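Side-chain contacts in signal recognition 54 kDa protein (Pyrococcus furiosus, PDB 3DM5), which is an SRP54-type protein of the signal recognition particle, built from an N-terminal helical bundle, a P-loop domain that holds guanosine-5'-diphosphate, and a helical C-terminal M domain: residues K15-A20 with H74-V79; S396-I401 with D411-L416. All blocks are in the same frame, centred on the assembly; numbering follows the deposited sequence.

How the interactions relate
Both contacts join two helices of one domain through branched aliphatic side chains, with no hydrogen bond or salt bridge across either, but they sit in different domains, their centres 44 Å apart and their nearest atoms about 28 Å apart. Interaction 1 ties the first and last helices of the N-terminal bundle, and its three touching residues are all buried. Interaction 2 joins two consecutive helices of the C-terminal domain; it too has a buried centre, but at its margin the carbon chain of an exposed lysine takes part. In both, charged residues of the segments find their partners outside the contact, and both places are touched by the second subunit.

Interaction 1. Residues K15-A20 with H74-V79; sequences KKIARA and HIIKIV
Where Ile17 meets Ile75 and Ile76 no flat group intervenes; the two in these segments lie off to the flanks. One face of the Arg19 guanidinium has Lys15 CB above it, displaced toward the rim, while its NE forms a salt bridge with Glu308 of the second subunit. One face of the His74 ring is likewise met near its rim by Ile78 CG1. Between these flanks runs an apolar seam of the four-helix bundle that forms the N-terminal domain, joining the end of helix 5-19 to helix 71-86.

Ile17 alone supplies the contact from its helix, its CB directed at the facing helix and its two branches divided between two neighbours. CG1 stands beside its own backbone N (chi1 -66°) and sends the CD1 end toward Ile75, although the exact placement of that methyl is doubtful. Ile75 also touches Ile28 and Leu31 of helix 25-41 and Ala60 of helix 46-62, so this corner of the core brings all four helices together. Leu31 also touches Ile17.

Lys72 NZ, on helix 71-86, hydrogen-bonds to the carbonyl oxygens of Ala18 and Ala20, where helix 5-19 ends, and adds a second tie between the two helices.

The side chain of Ile76 passes that of Ile17 pointing the opposite way, and its CD1 settles against the other branch, 4.0 Å from Ile17 CG2 and 4.2 Å from Ile17 CB.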
loop_
_atom_site.group_PDB
_atom_site.type_symbol
_atom_site.label_atom_id
_atom_site.label_comp_id
_atom_site.label_asym_id
_atom_site.label_seq_id
_atom_site.Cartn_x
_atom_site.Cartn_y
_atom_site.Cartn_z
ATOM N N LYS A 15 -3.501 -14.597 15.622
ATOM C CA LYS A 15 -4.959 -14.590 15.474
ATOM C C LYS A 15 -5.399 -15.738 14.582
ATOM O O LYS A 15 -6.363 -16.431 14.877
ATOM C CB LYS A 15 -5.456 -13.273 14.879
ATOM C CG LYS A 15 -5.408 -12.080 15.843
ATOM C CD LYS A 15 -5.459 -10.768 15.066
ATOM C CE LYS A 15 -4.962 -9.570 15.878
ATOM N NZ LYS A 15 -6.067 -8.673 16.337
ATOM N N LYS A 16 -4.682 -15.942 13.487
ATOM C CA LYS A 16 -5.031 -17.006 12.571
ATOM C C LYS A 16 -5.061 -18.308 13.330
ATOM O O LYS A 16 -5.990 -19.098 13.188
ATOM C CB LYS A 16 -4.032 -17.090 11.420
ATOM C CG LYS A 16 -4.319 -16.140 10.264
ATOM C CD LYS A 16 -3.536 -16.549 9.017
ATOM C CE LYS A 16 -3.908 -15.685 7.820
ATOM N NZ LYS A 16 -3.222 -16.145 6.573
ATOM N N ILE A 17 -4.037 -18.525 14.146
ATOM C CA ILE A 17 -3.950 -19.741 14.945
ATOM C C ILE A 17 -5.138 -19.862 15.900
ATOM O O ILE A 17 -5.741 -20.921 16.018
ATOM C CB ILE A 17 -2.624 -19.806 15.723
ATOM C CG1 ILE A 17 -1.471 -19.928 14.737
ATOM C CG2 ILE A 17 -2.628 -20.973 16.691
ATOM C CD1 ILE A 17 -0.383 -20.828 15.199
ATOM N N ALA A 18 -5.474 -18.765 16.568
ATOM C CA ALA A 18 -6.551 -18.777 17.536
ATOM C C ALA A 18 -7.851 -19.156 16.855
ATOM O O ALA A 18 -8.732 -19.760 17.462
ATOM C CB ALA A 18 -6.684 -17.416 18.194
ATOM N N ARG A 19 -7.950 -18.811 15.581
ATOM C CA ARG A 19 -9.198 -18.949 14.849
ATOM C C ARG A 19 -9.216 -20.222 14.021
ATOM O O ARG A 19 -10.264 -20.638 13.541
ATOM C CB ARG A 19 -9.412 -17.732 13.951
ATOM C CG ARG A 19 -9.561 -16.423 14.720
ATOM C CD ARG A 19 -9.769 -15.249 13.765
ATOM N NE ARG A 19 -9.686 -13.955 14.438
ATOM C CZ ARG A 19 -9.632 -12.785 13.805
ATOM N NH1 ARG A 19 -9.652 -12.745 12.475
ATOM N NH2 ARG A 19 -9.551 -11.651 14.499
ATOM N N ALA A 20 -8.048 -20.838 13.864
ATOM C CA ALA A 20 -7.902 -22.034 13.036
ATOM C C ALA A 20 -8.936 -23.097 13.381
ATOM O O ALA A 20 -9.263 -23.303 14.553
ATOM C CB ALA A 20 -6.480 -22.609 13.162
ATOM N N HIS A 74 -0.568 -23.636 22.915
ATOM C CA HIS A 74 0.823 -23.906 23.183
ATOM C C HIS A 74 1.661 -23.360 22.044
ATOM O O HIS A 74 2.804 -22.948 22.252
ATOM C CB HIS A 74 1.068 -25.394 23.411
ATOM C CG HIS A 74 2.487 -25.728 23.736
ATOM N ND1 HIS A 74 3.297 -26.430 22.876
ATOM C CD2 HIS A 74 3.244 -25.442 24.824
ATOM C CE1 HIS A 74 4.496 -26.569 23.419
ATOM N NE2 HIS A 74 4.486 -25.979 24.600
ATOM N N ILE A 75 1.087 -23.344 20.841
ATOM C CA ILE A 75 1.743 -22.708 19.707
ATOM C C ILE A 75 1.895 -21.213 19.988
ATOM O O ILE A 75 2.967 -20.641 19.812
ATOM C CB ILE A 75 0.943 -22.855 18.407
ATOM C CG1 ILE A 75 0.767 -24.328 18.033
ATOM C CG2 ILE A 75 1.662 -22.117 17.294
ATOM C CD1 ILE A 75 1.983 -24.939 17.404
ATOM N N ILE A 76 0.811 -20.581 20.419
ATOM C CA ILE A 76 0.840 -19.172 20.730
ATOM C C ILE A 76 1.992 -18.958 21.694
ATOM O O ILE A 76 2.739 -17.999 21.559
ATOM C CB ILE A 76 -0.449 -18.730 21.423
ATOM C CG1 ILE A 76 -1.685 -19.194 20.646
ATOM C CG2 ILE A 76 -0.467 -17.232 21.614
ATOM C CD1 ILE A 76 -2.073 -18.299 19.567
ATOM N N LYS A 77 2.134 -19.864 22.663
ATOM C CA LYS A 77 3.197 -19.780 23.670
ATOM C C LYS A 77 4.595 -19.928 23.074
ATOM O O LYS A 77 5.492 -19.152 23.386
ATOM C CB LYS A 77 2.993 -20.840 24.756
ATOM C CG LYS A 77 3.738 -20.561 26.060
ATOM C CD LYS A 77 5.078 -21.271 26.125
ATOM C CE LYS A 77 5.696 -21.116 27.507
ATOM N NZ LYS A 77 7.031 -21.772 27.640
ATOM N N ILE A 78 4.777 -20.937 22.234
ATOM C CA ILE A 78 6.047 -21.154 21.550
ATOM C C ILE A 78 6.524 -19.910 20.774
ATOM O O ILE A 78 7.656 -19.460 20.937
ATOM C CB ILE A 78 5.948 -22.340 20.578
ATOM C CG1 ILE A 78 5.621 -23.625 21.353
ATOM C CG2 ILE A 78 7.237 -22.473 19.801
ATOM C CD1 ILE A 78 5.384 -24.850 20.474
ATOM N N VAL A 79 5.653 -19.362 19.933
ATOM C CA VAL A 79 5.950 -18.140 19.204
ATOM C C VAL A 79 6.351 -16.988 20.139
ATOM O O VAL A 79 7.330 -16.304 19.884
ATOM C CB VAL A 79 4.747 -17.711 18.322
ATOM C CG1 VAL A 79 4.931 -16.311 17.734
ATOM C CG2 VAL A 79 4.541 -18.687 17.221
#

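Interaction 2. Residues S396-I401 with D411-L416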
loop_
_atom_site.group_PDB
_atom_site.type_symbol
_atom_site.label_atom_id
_atom_site.label_comp_id
_atom_site.label_asym_id
_atom_site.label_seq_id
_atom_site.Cartn_x
_atom_site.Cartn_y
_atom_site.Cartn_z
ATOM N N SER A 396 -49.301 -22.606 0.877
ATOM C CA SER A 396 -48.505 -23.224 -0.190
ATOM C C SER A 396 -47.045 -22.780 -0.088
ATOM O O SER A 396 -46.125 -23.548 -0.390
ATOM C CB SER A 396 -49.074 -22.920 -1.577
ATOM O OG SER A 396 -49.274 -21.531 -1.737
ATOM N N ARG A 397 -46.847 -21.540 0.354
ATOM C CA ARG A 397 -45.519 -21.010 0.626
ATOM C C ARG A 397 -44.827 -21.821 1.713
ATOM O O ARG A 397 -43.659 -22.202 1.578
ATOM C CB ARG A 397 -45.617 -19.549 1.052
ATOM C CG ARG A 397 -45.822 -18.578 -0.099
ATOM C CD ARG A 397 -45.817 -17.154 0.418
ATOM N NE ARG A 397 -45.084 -16.257 -0.472
ATOM C CZ ARG A 397 -45.580 -15.760 -1.596
ATOM N NH1 ARG A 397 -46.812 -16.076 -1.974
ATOM N NH2 ARG A 397 -44.847 -14.946 -2.341
ATOM N N ILE A 398 -45.561 -22.090 2.790
ATOM C CA ILE A 398 -45.046 -22.901 3.887
ATOM C C ILE A 398 -44.605 -24.283 3.419
ATOM O O ILE A 398 -43.589 -24.810 3.866
ATOM C CB ILE A 398 -46.089 -23.063 5.000
ATOM C CG1 ILE A 398 -46.293 -21.738 5.729
ATOM C CG2 ILE A 398 -45.650 -24.134 5.986
ATOM C CD1 ILE A 398 -47.076 -21.870 7.002
ATOM N N LYS A 399 -45.375 -24.877 2.519
ATOM C CA LYS A 399 -45.025 -26.194 2.019
ATOM C C LYS A 399 -43.802 -26.094 1.096
ATOM O O LYS A 399 -43.017 -27.040 0.999
ATOM C CB LYS A 399 -46.230 -26.862 1.343
ATOM N N ARG A 400 -43.623 -24.942 0.439
ATOM C CA ARG A 400 -42.406 -24.699 -0.349
ATOM C C ARG A 400 -41.208 -24.509 0.592
ATOM O O ARG A 400 -40.157 -25.150 0.447
ATOM C CB ARG A 400 -42.551 -23.472 -1.266
ATOM C CG ARG A 400 -41.403 -23.342 -2.306
ATOM C CD ARG A 400 -41.041 -21.886 -2.716
ATOM N NE ARG A 400 -40.289 -21.169 -1.683
ATOM C CZ ARG A 400 -40.731 -20.092 -1.032
ATOM N NH1 ARG A 400 -41.922 -19.585 -1.315
ATOM N NH2 ARG A 400 -39.983 -19.512 -0.094
ATOM N N ILE A 401 -41.383 -23.619 1.564
ATOM C CA ILE A 401 -40.357 -23.365 2.558
ATOM C C ILE A 401 -39.905 -24.679 3.219
ATOM O O ILE A 401 -38.708 -24.981 3.284
ATOM C CB ILE A 401 -40.855 -22.339 3.588
ATOM C CG1 ILE A 401 -41.216 -21.033 2.870
ATOM C CG2 ILE A 401 -39.825 -22.118 4.692
ATOM C CD1 ILE A 401 -41.836 -19.994 3.748
ATOM N N ASP A 411 -42.409 -27.766 11.598
ATOM C CA ASP A 411 -41.287 -26.902 11.947
ATOM C C ASP A 411 -41.498 -25.466 11.455
ATOM O O ASP A 411 -41.273 -24.504 12.196
ATOM C CB ASP A 411 -39.990 -27.462 11.363
ATOM C CG ASP A 411 -39.528 -28.724 12.064
ATOM O OD1 ASP A 411 -39.398 -28.703 13.306
ATOM O OD2 ASP A 411 -39.279 -29.732 11.368
ATOM N N VAL A 412 -41.938 -25.332 10.206
ATOM C CA VAL A 412 -42.135 -24.018 9.605
ATOM C C VAL A 412 -43.169 -23.202 10.373
ATOM O O VAL A 412 -42.949 -22.018 10.645
ATOM C CB VAL A 412 -42.529 -24.115 8.118
ATOM C CG1 VAL A 412 -42.857 -22.740 7.570
ATOM C CG2 VAL A 412 -41.411 -24.758 7.315
ATOM N N LYS A 413 -44.286 -23.836 10.728
ATOM C CA LYS A 413 -45.335 -23.154 11.484
ATOM C C LYS A 413 -44.847 -22.873 12.904
ATOM O O LYS A 413 -45.279 -21.914 13.547
ATOM C CB LYS A 413 -46.632 -23.967 11.478
ATOM C CG LYS A 413 -47.099 -24.327 10.070
ATOM C CD LYS A 413 -48.189 -25.399 10.043
ATOM C CE LYS A 413 -49.579 -24.797 9.869
ATOM N NZ LYS A 413 -50.561 -25.810 9.368
ATOM N N GLU A 414 -43.918 -23.701 13.374
ATOM C CA GLU A 414 -43.289 -23.489 14.673
ATOM C C GLU A 414 -42.532 -22.171 14.663
ATOM O O GLU A 414 -42.858 -21.247 15.421
ATOM C CB GLU A 414 -42.341 -24.641 15.014
ATOM N N LEU A 415 -41.523 -22.097 13.795
ATOM C CA LEU A 415 -40.759 -20.871 13.571
ATOM C C LEU A 415 -41.672 -19.653 13.453
ATOM O O LEU A 415 -41.437 -18.637 14.104
ATOM C CB LEU A 415 -39.891 -20.998 12.311
ATOM C CG LEU A 415 -38.779 -19.965 12.075
ATOM C CD1 LEU A 415 -37.946 -20.370 10.879
ATOM C CD2 LEU A 415 -39.324 -18.564 11.872
ATOM N N LEU A 416 -42.702 -19.750 12.618
ATOM C CA LEU A 416 -43.621 -18.633 12.430
ATOM C C LEU A 416 -44.303 -18.250 13.727
ATOM O O LEU A 416 -44.528 -17.069 13.994
ATOM C CB LEU A 416 -44.671 -18.966 11.382
ATOM C CG LEU A 416 -44.052 -19.123 10.003
ATOM C CD1 LEU A 416 -45.067 -19.660 9.007
ATOM C CD2 LEU A 416 -43.469 -17.789 9.546
#
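Ile398 is the centre of the apolar packing, meeting Val412, Lys413 and Leu416 of the next helix. Its short branch and its long branch go to different partners: CG2 lies 3.5 Å from Val412 CG1, while CD1 reaches farther along the helix to Leu416 CD1, at 3.6 Å. The Ile398 and Val412 side chains lie alongside each other, pointing opposite ways. Val412 is itself divided. With CG1 anti to its backbone N (chi1 174°), it offers that methyl to Ile398 and turns CG2 to Ile401, whose CG2 is 4.0 Å from Val412 CG2 and whose side chain stands about perpendicular to it.

A second kind of contact is made by the aliphatic part of a charged residue. Lys413 CG approaches Ile398 CD1 to 3.9 Å at the exposed margin, the lysine chain running across the isoleucine and bending at chi3.

The segments of helices 395-405 and 409-427 cross at 111° with a closest axis approach of 9.9 Å, a steep angle over a short linker that is consistent with the helix-turn-helix-like core of SRP54 M domains. Polar bonds lie off this seam: Ser408 OG accepts from Asp411 N at the turn, Arg397 NH2 and Arg400 NH2 form salt bridges with Glu385 and Glu386 respectively, and Arg400 NE hydrogen-bonds to Arg127 O of the second subunit.

With no hydrogen bond or charge pair across the segments, the contact rests on van der Waals packing of aliphatic groups, mostly branched methyls; the arginine bonds anchor helix 395-405 to helix 384-388 and to the second subunit rather than to helix 409-427.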